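Local coordinates for protein alcohol dehydrogenase, zinc-containing (Thermotoga maritima, PDB 3IP1) that catalyses the NAD(+)-dependent oxidation of scyllo-inosose to 3-dehydro-scyllo-inosose, a zinc-dependent step that probably belongs to myo-inositol breakdown, at residues Asn202-Arg207 and Leu285-Thr290; Ile225-Val230 and Arg251-Glu256. One frame throughout, in Å; residues are numbered along the deposited sequence.

Both contacts lie in the Rossmann-type part of this zinc-dependent dehydrogenase. Coming from the N terminus, the first element to take part is helix 194-207, in contact 1. The chain then runs through strand 216-220 into helix 224-235, which gives the first segment of contact 2. Strand 240-244 follows, helix 248-257 packs back on helix 224-235, and contact 2 closes a short loop. Strand 285-288, in the middle of the parallel sheet, later meets helix 194-207. Contact 1 thus closes a longer loop, and contact 2 lies wholly within it. Contact 1 ties helix 194-207 to the sheet, and contact 2 pairs two helices. They meet at Ala229, whose CB packs 3.4 Å from Leu287 CD2.

Contact 1 of 2, residues Asn202-Arg207 and Leu285-Thr290; sequences NAVIVR and LFLEAT
Val204 lays its CB and CG1 against the CD2 methyl of Leu285, with CB to Leu285 CD2 at 3.7 Å. The two side chains cross at about a right angle. Val204 CG1 lies anti to the carbonyl carbon (chi1 -59°), facing both leucines of the strand. Val204 CG1 also reaches Leu287 CD1 at 4.0 Å, again crosswise. Ala203 CB touches that same methyl, also at 4.0 Å. Leu285 and Leu287 are two apart on strand 285-288 and both point to the helix; Phe286 between them turns the other way, to helix 293-306. Strand 285-288 is a central strand of the parallel Rossmann-type sheet, and helix 194-207 packs on one face of it. Segment 202-207 and the strand run at 140°, oblique and nearer antiparallel than parallel, their axes 9.7 Å apart. Leu233 of helix 224-235 packs on both Val204 and Leu285.

At the strand's end, Glu288 OE2 accepts Thr290 N at 2.9 Å, tying Thr290 back to it, and Thr290 OG1 from the opposite face of the carboxylate plane. All four residues touching across the contact are buried and meet through carbon alone, which implies that hydrophobic packing holds the helix against the strand here.

Contact 2 of 2, residues Ile225-Val230 and Arg251-Glu256; sequences IGLAAV and RNLAKE
Leu227 reaches across to Leu253 and Ala254, joining two neighbouring helices of the Rossmann fold. Helix 224-235 follows the first strand of the fold, and helix 248-257 follows strand 240-244. The two strands are adjacent and parallel in the sheet. Helix 224-235 thus makes the beta-alpha-beta crossover between them. The axes of segments 225-230 and 251-256 run at 24° to each other, 9.3 Å apart at the closest.

Leu227 divides its two methyls between two residues. CD1 touches the CB and CD1 of Leu253, with Leu227 CD1 to Leu253 CD1 at 3.9 Å, and the two leucines cross at about a right angle. CD2 lies over the backbone at Ala254, 3.7 Å from Ala254 N, and also meets Ala254 CB. In Leu227, CG is anti to the carbonyl carbon (chi1 -71°), which carries the branch out to the other helix. The CA atoms of Leu227 and Ala254 come within 5.9 Å, and the small side chain of Ala254 is consistent with this close approach. One turn further on, Val230 also faces the second helix. It meets the same alanine, but mainly at the carbonyl.

Around the pair, Val230 and Ala254 both pack on Leu243 of strand 240-244, beneath the two helices. Gly226 belongs to a GxGxxG pattern with Gly221 and Gly223, consistent with a dinucleotide-binding turn, and Ile225 beside it is an NAD(+) contact by similarity, as are Glu245 and Arg250. Arg251 points away from the first helix, and its NH2 bonds the backbone O of Glu245.

Val230 CG1, anti to its own backbone N (chi1 168°), lies 3.7 Å from Ala254 O.

Contact 1 of 2, residues Asn202-Arg207 and Leu285-Thr290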
loop_
_atom_site.group_PDB
_atom_site.type_symbol
_atom_site.label_atom_id
_atom_site.label_comp_id
_atom_site.label_asym_id
_atom_site.label_seq_id
_atom_site.Cartn_x
_atom_site.Cartn_y
_atom_site.Cartn_z
ATOM N N ASN A 202 7.103 -9.335 -12.284
ATOM C CA ASN A 202 6.177 -8.202 -12.393
ATOM C C ASN A 202 4.744 -8.653 -12.096
ATOM O O ASN A 202 3.983 -7.965 -11.420
ATOM C CB ASN A 202 6.255 -7.588 -13.797
ATOM C CG ASN A 202 5.373 -6.340 -13.958
ATOM O OD1 ASN A 202 5.611 -5.308 -13.332
ATOM N ND2 ASN A 202 4.372 -6.427 -14.838
ATOM N N ALA A 203 4.392 -9.835 -12.585
ATOM C CA ALA A 203 3.057 -10.341 -12.411
ATOM C C ALA A 203 2.749 -10.684 -10.961
ATOM O O ALA A 203 1.686 -10.332 -10.476
ATOM C CB ALA A 203 2.820 -11.538 -13.331
ATOM N N VAL A 204 3.671 -11.338 -10.257
ATOM C CA VAL A 204 3.356 -11.801 -8.891
ATOM C C VAL A 204 3.754 -10.877 -7.719
ATOM O O VAL A 204 3.088 -10.890 -6.665
ATOM C CB VAL A 204 3.847 -13.253 -8.602
ATOM C CG1 VAL A 204 3.209 -14.225 -9.586
ATOM C CG2 VAL A 204 5.363 -13.368 -8.642
ATOM N N ILE A 205 4.826 -10.102 -7.908
ATOM C CA ILE A 205 5.360 -9.230 -6.856
ATOM C C ILE A 205 4.814 -7.819 -7.032
ATOM O O ILE A 205 4.220 -7.266 -6.101
ATOM C CB ILE A 205 6.928 -9.202 -6.854
ATOM C CG1 ILE A 205 7.517 -10.599 -6.644
ATOM C CG2 ILE A 205 7.479 -8.201 -5.798
ATOM C CD1 ILE A 205 6.959 -11.370 -5.475
ATOM N N VAL A 206 5.005 -7.250 -8.227
ATOM C CA VAL A 206 4.600 -5.874 -8.504
ATOM C C VAL A 206 3.083 -5.693 -8.692
ATOM O O VAL A 206 2.471 -4.901 -7.986
ATOM C CB VAL A 206 5.344 -5.282 -9.732
ATOM C CG1 VAL A 206 4.993 -3.788 -9.907
ATOM C CG2 VAL A 206 6.876 -5.465 -9.577
ATOM N N ARG A 207 2.493 -6.380 -9.675
ATOM C CA ARG A 207 1.052 -6.303 -9.921
ATOM C C ARG A 207 0.231 -7.093 -8.907
ATOM O O ARG A 207 -0.764 -6.601 -8.394
ATOM C CB ARG A 207 0.725 -6.801 -11.344
ATOM C CG ARG A 207 1.218 -5.874 -12.445
ATOM C CD ARG A 207 0.554 -4.507 -12.327
ATOM N NE ARG A 207 -0.835 -4.572 -12.786
ATOM C CZ ARG A 207 -1.859 -3.964 -12.203
ATOM N NH1 ARG A 207 -1.683 -3.231 -11.116
ATOM N NH2 ARG A 207 -3.068 -4.079 -12.728
ATOM N N LEU A 285 -2.609 -15.927 -3.493
ATOM C CA LEU A 285 -2.385 -15.519 -4.870
ATOM C C LEU A 285 -2.534 -16.677 -5.863
ATOM O O LEU A 285 -1.988 -17.762 -5.660
ATOM C CB LEU A 285 -0.987 -14.877 -5.000
ATOM C CG LEU A 285 -0.514 -14.452 -6.406
ATOM C CD1 LEU A 285 -1.235 -13.186 -6.912
ATOM C CD2 LEU A 285 0.990 -14.232 -6.420
ATOM N N PHE A 286 -3.266 -16.418 -6.937
ATOM C CA PHE A 286 -3.374 -17.331 -8.063
ATOM C C PHE A 286 -2.762 -16.651 -9.286
ATOM O O PHE A 286 -3.030 -15.486 -9.553
ATOM C CB PHE A 286 -4.837 -17.685 -8.362
ATOM C CG PHE A 286 -5.561 -18.379 -7.227
ATOM C CD1 PHE A 286 -6.029 -17.652 -6.141
ATOM C CD2 PHE A 286 -5.802 -19.763 -7.280
ATOM C CE1 PHE A 286 -6.721 -18.293 -5.083
ATOM C CE2 PHE A 286 -6.485 -20.425 -6.247
ATOM C CZ PHE A 286 -6.951 -19.700 -5.146
ATOM N N LEU A 287 -1.926 -17.380 -10.021
ATOM C CA LEU A 287 -1.352 -16.850 -11.246
ATOM C C LEU A 287 -1.971 -17.610 -12.394
ATOM O O LEU A 287 -1.801 -18.836 -12.511
ATOM C CB LEU A 287 0.170 -16.992 -11.282
ATOM C CG LEU A 287 0.834 -16.415 -12.544
ATOM C CD1 LEU A 287 0.668 -14.858 -12.617
ATOM C CD2 LEU A 287 2.295 -16.799 -12.667
ATOM N N GLU A 288 -2.704 -16.881 -13.229
ATOM C CA GLU A 288 -3.326 -17.457 -14.398
ATOM C C GLU A 288 -2.338 -17.318 -15.549
ATOM O O GLU A 288 -2.260 -16.263 -16.174
ATOM C CB GLU A 288 -4.629 -16.715 -14.731
ATOM C CG GLU A 288 -5.624 -17.530 -15.571
ATOM C CD GLU A 288 -4.993 -18.186 -16.797
ATOM O OE1 GLU A 288 -4.901 -17.552 -17.871
ATOM O OE2 GLU A 288 -4.575 -19.346 -16.674
ATOM N N ALA A 289 -1.577 -18.383 -15.796
ATOM C CA ALA A 289 -0.564 -18.395 -16.846
ATOM C C ALA A 289 -0.833 -19.482 -17.891
ATOM O O ALA A 289 0.106 -19.958 -18.515
ATOM C CB ALA A 289 0.826 -18.580 -16.232
ATOM N N THR A 290 -2.102 -19.871 -18.068
ATOM C CA THR A 290 -2.480 -20.915 -19.038
ATOM C C THR A 290 -2.829 -20.353 -20.408
ATOM O O THR A 290 -2.619 -21.008 -21.410
ATOM C CB THR A 290 -3.716 -21.758 -18.609
ATOM O OG1 THR A 290 -4.881 -20.928 -18.610
ATOM C CG2 THR A 290 -3.532 -22.437 -17.231
#

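Contact 2 of 2, residues Ile225-Val230 and Arg251-Glu256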
loop_
_atom_site.group_PDB
_atom_site.type_symbol
_atom_site.label_atom_id
_atom_site.label_comp_id
_atom_site.label_asym_id
_atom_site.label_seq_id
_atom_site.Cartn_x
_atom_site.Cartn_y
_atom_site.Cartn_z
ATOM N N ILE A 225 6.983 -18.788 -17.872
ATOM C CA ILE A 225 6.444 -17.800 -16.934
ATOM C C ILE A 225 5.920 -18.419 -15.637
ATOM O O ILE A 225 6.308 -17.996 -14.541
ATOM C CB ILE A 225 5.407 -16.855 -17.573
ATOM C CG1 ILE A 225 6.112 -15.945 -18.589
ATOM C CG2 ILE A 225 4.697 -16.020 -16.469
ATOM C CD1 ILE A 225 5.159 -15.349 -19.625
ATOM N N GLY A 226 5.072 -19.435 -15.758
ATOM C CA GLY A 226 4.608 -20.188 -14.572
ATOM C C GLY A 226 5.759 -20.800 -13.773
ATOM O O GLY A 226 5.747 -20.790 -12.551
ATOM N N LEU A 227 6.772 -21.312 -14.466
ATOM C CA LEU A 227 7.937 -21.884 -13.801
ATOM C C LEU A 227 8.780 -20.851 -13.025
ATOM O O LEU A 227 9.279 -21.151 -11.951
ATOM C CB LEU A 227 8.801 -22.647 -14.810
ATOM C CG LEU A 227 8.193 -23.965 -15.312
ATOM C CD1 LEU A 227 9.126 -24.690 -16.308
ATOM C CD2 LEU A 227 7.827 -24.885 -14.143
ATOM N N ALA A 228 8.941 -19.651 -13.581
ATOM C CA ALA A 228 9.626 -18.562 -12.893
ATOM C C ALA A 228 8.843 -18.166 -11.659
ATOM O O ALA A 228 9.429 -17.994 -10.577
ATOM C CB ALA A 228 9.804 -17.362 -13.821
ATOM N N ALA A 229 7.517 -18.071 -11.796
ATOM C CA ALA A 229 6.672 -17.749 -10.645
ATOM C C ALA A 229 6.828 -18.757 -9.494
ATOM O O ALA A 229 6.830 -18.359 -8.332
ATOM C CB ALA A 229 5.210 -17.589 -11.051
ATOM N N VAL A 230 6.987 -20.046 -9.810
ATOM C CA VAL A 230 7.191 -21.067 -8.772
ATOM C C VAL A 230 8.427 -20.738 -7.973
ATOM O O VAL A 230 8.380 -20.680 -6.731
ATOM C CB VAL A 230 7.331 -22.500 -9.356
ATOM C CG1 VAL A 230 7.831 -23.480 -8.287
ATOM C CG2 VAL A 230 5.995 -22.970 -9.887
ATOM N N ARG A 251 5.779 -30.267 -14.939
ATOM C CA ARG A 251 5.537 -30.577 -13.528
ATOM C C ARG A 251 6.805 -31.000 -12.774
ATOM O O ARG A 251 7.026 -30.582 -11.627
ATOM C CB ARG A 251 4.453 -31.640 -13.371
ATOM C CG ARG A 251 3.053 -31.151 -13.680
ATOM C CD ARG A 251 2.013 -32.158 -13.243
ATOM N NE ARG A 251 2.314 -33.500 -13.731
ATOM C CZ ARG A 251 1.863 -33.995 -14.874
ATOM N NH1 ARG A 251 2.187 -35.217 -15.233
ATOM N NH2 ARG A 251 1.082 -33.270 -15.655
ATOM N N ASN A 252 7.638 -31.821 -13.411
ATOM C CA ASN A 252 8.930 -32.193 -12.825
ATOM C C ASN A 252 9.886 -31.000 -12.680
ATOM O O ASN A 252 10.577 -30.873 -11.679
ATOM C CB ASN A 252 9.579 -33.319 -13.633
ATOM C CG ASN A 252 8.814 -34.628 -13.516
ATOM O OD1 ASN A 252 7.975 -34.797 -12.619
ATOM N ND2 ASN A 252 9.087 -35.556 -14.426
ATOM N N LEU A 253 9.906 -30.128 -13.686
ATOM C CA LEU A 253 10.637 -28.864 -13.577
ATOM C C LEU A 253 10.146 -27.999 -12.420
ATOM O O LEU A 253 10.961 -27.436 -11.703
ATOM C CB LEU A 253 10.592 -28.064 -14.882
ATOM C CG LEU A 253 11.542 -28.558 -15.969
ATOM C CD1 LEU A 253 11.456 -27.635 -17.189
ATOM C CD2 LEU A 253 12.996 -28.680 -15.472
ATOM N N ALA A 254 8.826 -27.883 -12.257
ATOM C CA ALA A 254 8.250 -27.139 -11.139
ATOM C C ALA A 254 8.720 -27.705 -9.779
ATOM O O ALA A 254 9.111 -26.943 -8.894
ATOM C CB ALA A 254 6.724 -27.117 -11.230
ATOM N N LYS A 255 8.706 -29.031 -9.623
ATOM C CA LYS A 255 9.244 -29.647 -8.404
ATOM C C LYS A 255 10.710 -29.284 -8.179
ATOM O O LYS A 255 11.130 -29.059 -7.058
ATOM C CB LYS A 255 9.095 -31.166 -8.425
ATOM C CG LYS A 255 7.684 -31.663 -8.161
ATOM C CD LYS A 255 7.726 -33.121 -7.658
ATOM C CE LYS A 255 7.739 -34.131 -8.813
ATOM N NZ LYS A 255 8.590 -35.320 -8.495
ATOM N N GLU A 256 11.470 -29.195 -9.257
ATOM C CA GLU A 256 12.865 -28.877 -9.175
ATOM C C GLU A 256 13.080 -27.430 -8.771
ATOM O O GLU A 256 14.111 -27.075 -8.197
ATOM C CB GLU A 256 13.495 -29.102 -10.541
ATOM C CG GLU A 256 14.781 -29.869 -10.516
ATOM C CD GLU A 256 15.431 -29.925 -11.889
ATOM O OE1 GLU A 256 14.701 -30.027 -12.900
ATOM O OE2 GLU A 256 16.673 -29.854 -11.951
#